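Local coordinates for flavin reductase domain protein (Arthrobacter sp., PDB 2QCK) that probably binds FMN and works as a flavin reductase, in an assembly of two chains, at residues L78-Q83 with D146-L151. Sequence-based numbering, arbitrary orientation.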
ATOM      1  N   LEU A  78      -2.067   0.268 -13.200  1.00 36.71           N
ATOM      2  CA  LEU A  78      -1.760   1.289 -14.185  1.00 35.67           C
ATOM      3  C   LEU A  78      -0.308   1.197 -14.606  1.00 37.16           C
ATOM      4  O   LEU A  78       0.574   0.884 -13.806  1.00 35.17           O
ATOM      5  CB  LEU A  78      -2.045   2.684 -13.581  1.00 33.34           C
ATOM      6  CG  LEU A  78      -3.495   2.968 -13.195  1.00 38.17           C
ATOM      7  CD1 LEU A  78      -3.721   4.455 -12.956  1.00 33.80           C
ATOM      8  CD2 LEU A  78      -4.476   2.478 -14.259  1.00 34.55           C
ATOM      9  N   GLY A  79      -0.057   1.448 -15.883  1.00 38.03           N
ATOM     10  CA  GLY A  79       1.300   1.700 -16.333  1.00 35.78           C
ATOM     11  C   GLY A  79       1.543   3.158 -16.659  1.00 36.43           C
ATOM     12  O   GLY A  79       0.671   4.000 -16.531  1.00 33.21           O
ATOM     13  N   LEU A  80       2.738   3.452 -17.142  1.00 39.17           N
ATOM     14  CA  LEU A  80       3.098   4.815 -17.493  1.00 38.01           C
ATOM     15  C   LEU A  80       2.206   5.419 -18.549  1.00 38.54           C
ATOM     16  O   LEU A  80       1.950   6.611 -18.514  1.00 38.68           O
ATOM     17  CB  LEU A  80       4.532   4.865 -17.990  1.00 39.15           C
ATOM     18  CG  LEU A  80       5.590   4.360 -17.044  1.00 38.93           C
ATOM     19  CD1 LEU A  80       6.942   4.880 -17.505  1.00 42.08           C
ATOM     20  CD2 LEU A  80       5.324   4.787 -15.622  1.00 40.57           C
ATOM     21  N   ASP A  81       1.706   4.609 -19.478  1.00 38.16           N
ATOM     22  CA  ASP A  81       0.798   5.127 -20.495  1.00 36.43           C
ATOM     23  C   ASP A  81      -0.572   5.453 -19.908  1.00 38.10           C
ATOM     24  O   ASP A  81      -1.421   6.002 -20.590  1.00 35.93           O
ATOM     25  CB  ASP A  81       0.642   4.130 -21.644  1.00 39.26           C
ATOM     26  CG  ASP A  81       1.881   4.058 -22.524  1.00 43.05           C
ATOM     27  N   ASN A  82      -0.806   5.123 -18.645  1.00 36.99           N
ATOM     28  CA  ASN A  82      -2.090   5.410 -18.015  1.00 35.30           C
ATOM     29  C   ASN A  82      -2.024   6.651 -17.088  1.00 34.05           C
ATOM     30  O   ASN A  82      -2.920   6.828 -16.276  1.00 36.47           O
ATOM     31  CB  ASN A  82      -2.575   4.222 -17.192  1.00 32.49           C
ATOM     32  CG  ASN A  82      -2.725   2.943 -17.978  1.00 36.99           C
ATOM     33  OD1 ASN A  82      -2.266   1.898 -17.546  1.00 31.47           O
ATOM     34  ND2 ASN A  82      -3.406   3.005 -19.099  1.00 31.84           N
ATOM     35  N   GLN A  83      -1.014   7.519 -17.230  1.00 35.45           N
ATOM     36  CA  GLN A  83      -0.911   8.627 -16.298  0.50 35.39           C
ATOM     37  C   GLN A  83      -2.095   9.574 -16.439  1.00 37.86           C
ATOM     38  O   GLN A  83      -2.580  10.074 -15.442  1.00 39.77           O
ATOM     39  CB  GLN A  83       0.404   9.371 -16.439  0.50 35.35           C
ATOM     40  CG  GLN A  83       0.557  10.449 -15.402  0.50 28.75           C
ATOM     41  CD  GLN A  83      -0.276  11.680 -15.723  0.50 34.42           C
ATOM     42  OE1 GLN A  83      -0.564  11.964 -16.882  0.50 28.77           O
ATOM     43  NE2 GLN A  83      -0.660  12.413 -14.694  0.50 29.71           N
ATOM     44  N   ASP A 146       1.433  -5.626 -20.646  1.00 53.04           N
ATOM     45  CA  ASP A 146       2.590  -5.445 -19.770  1.00 52.02           C
ATOM     46  C   ASP A 146       3.256  -4.118 -20.173  1.00 49.37           C
ATOM     47  O   ASP A 146       3.086  -3.643 -21.298  1.00 49.89           O
ATOM     48  CB  ASP A 146       3.561  -6.627 -19.914  1.00 53.26           C
ATOM     49  CG  ASP A 146       4.265  -7.013 -18.600  1.00 59.16           C
ATOM     50  OD1 ASP A 146       4.199  -6.289 -17.574  1.00 57.45           O
ATOM     51  OD2 ASP A 146       4.899  -8.096 -18.602  1.00 63.39           O
ATOM     52  N   GLY A 147       3.961  -3.506 -19.224  1.00 47.54           N
ATOM     53  CA  GLY A 147       4.546  -2.175 -19.369  1.00 43.52           C
ATOM     54  C   GLY A 147       5.291  -1.867 -18.082  1.00 42.17           C
ATOM     55  O   GLY A 147       5.612  -2.762 -17.318  1.00 44.60           O
ATOM     56  N   THR A 148       5.547  -0.602 -17.820  1.00 40.59           N
ATOM     57  CA  THR A 148       6.210  -0.165 -16.599  1.00 38.95           C
ATOM     58  C   THR A 148       5.142   0.384 -15.644  1.00 38.68           C
ATOM     59  O   THR A 148       4.311   1.213 -16.036  1.00 37.34           O
ATOM     60  CB  THR A 148       7.256   0.907 -16.979  1.00 40.41           C
ATOM     61  OG1 THR A 148       8.243   0.294 -17.818  1.00 40.95           O
ATOM     62  CG2 THR A 148       7.923   1.558 -15.774  1.00 36.33           C
ATOM     63  N   PRO A 149       5.132  -0.088 -14.400  1.00 38.71           N
ATOM     64  CA  PRO A 149       4.145   0.416 -13.434  1.00 38.36           C
ATOM     65  C   PRO A 149       4.215   1.908 -13.181  1.00 38.18           C
ATOM     66  O   PRO A 149       5.278   2.499 -13.234  1.00 40.38           O
ATOM     67  CB  PRO A 149       4.486  -0.319 -12.143  1.00 36.83           C
ATOM     68  CG  PRO A 149       5.297  -1.488 -12.540  1.00 41.20           C
ATOM     69  CD  PRO A 149       5.984  -1.150 -13.824  1.00 38.51           C
ATOM     70  N   LEU A 150       3.063   2.503 -12.916  1.00 37.29           N
ATOM     71  CA  LEU A 150       2.981   3.903 -12.501  1.00 29.98           C
ATOM     72  C   LEU A 150       3.096   4.003 -10.981  1.00 34.05           C
ATOM     73  O   LEU A 150       2.423   3.261 -10.220  1.00 34.18           O
ATOM     74  CB  LEU A 150       1.653   4.506 -12.981  1.00 31.66           C
ATOM     75  CG  LEU A 150       1.375   6.013 -12.868  1.00 31.60           C
ATOM     76  CD1 LEU A 150       2.389   6.782 -13.692  1.00 26.85           C
ATOM     77  CD2 LEU A 150      -0.057   6.296 -13.319  1.00 26.72           C
ATOM     78  N   LEU A 151       3.939   4.944 -10.556  1.00 36.10           N
ATOM     79  CA  LEU A 151       4.154   5.240  -9.153  1.00 37.68           C
ATOM     80  C   LEU A 151       3.738   6.655  -8.866  1.00 34.79           C
ATOM     81  O   LEU A 151       3.613   7.483  -9.778  1.00 35.45           O
ATOM     82  CB  LEU A 151       5.619   5.090  -8.814  1.00 40.13           C
ATOM     83  CG  LEU A 151       6.353   3.937  -9.500  1.00 38.93           C
ATOM     84  CD1 LEU A 151       7.852   4.163  -9.328  1.00 52.58           C
ATOM     85  CD2 LEU A 151       5.912   2.662  -8.912  1.00 39.85           C
TER
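G79 and P149 face each other as a non-hydrogen-bonded pair in a single antiparallel beta bridge, with G79 CA 4.3 Å from P149 CA. Two backbone bonds flank the pair: L150 N donates a hydrogen bond to L78 O (3.1 Å) from 42° out of that carbonyl's plane, and L80 N donates one to T148 O (3.0 Å), almost in line with the C=O bond. Proline suits its place, since the bridge asks no N-H of it. After G79 the chain runs through a short 3-10 turn at 80-81 into helix 83-88, and N82 OD1 accepts a bond from G79 N at 2.8 Å.

L80 reaches across with both branches. Its CD1 lies 3.9 Å from T148 CG2, while CD2 comes to 3.3 Å from P149 O, a buried carbonyl with no polar partner in the model, and meets L150 CD1 at 4.0 Å. L150 buries the most surface here: with CG anti to its backbone N (chi1 -171°), its methyls diverge, CD1 to L80 and CD2 to the Q83 backbone and to L78 CD1 (4.1 Å). With an alanine in place of L80, the T148 methyl and L150 CD1 would probably lose an apolar neighbour, and a gap would open over P149 O.

The contact ties together two loops of the flavin reductase-like domain, which leave strands 72-77 and 131-143 of its antiparallel split barrel. L78 and L150 pack on A86 of helix 83-88; L78 also reaches V24 and I26 of strand 22-31, and the L150 backbone is hydrogen-bonded to V24. L80 touches Q159 and T148 touches P160 of strand 156-162, while L163 of the second subunit packs on L80 and L150, bringing the bridge up to the dimer interface.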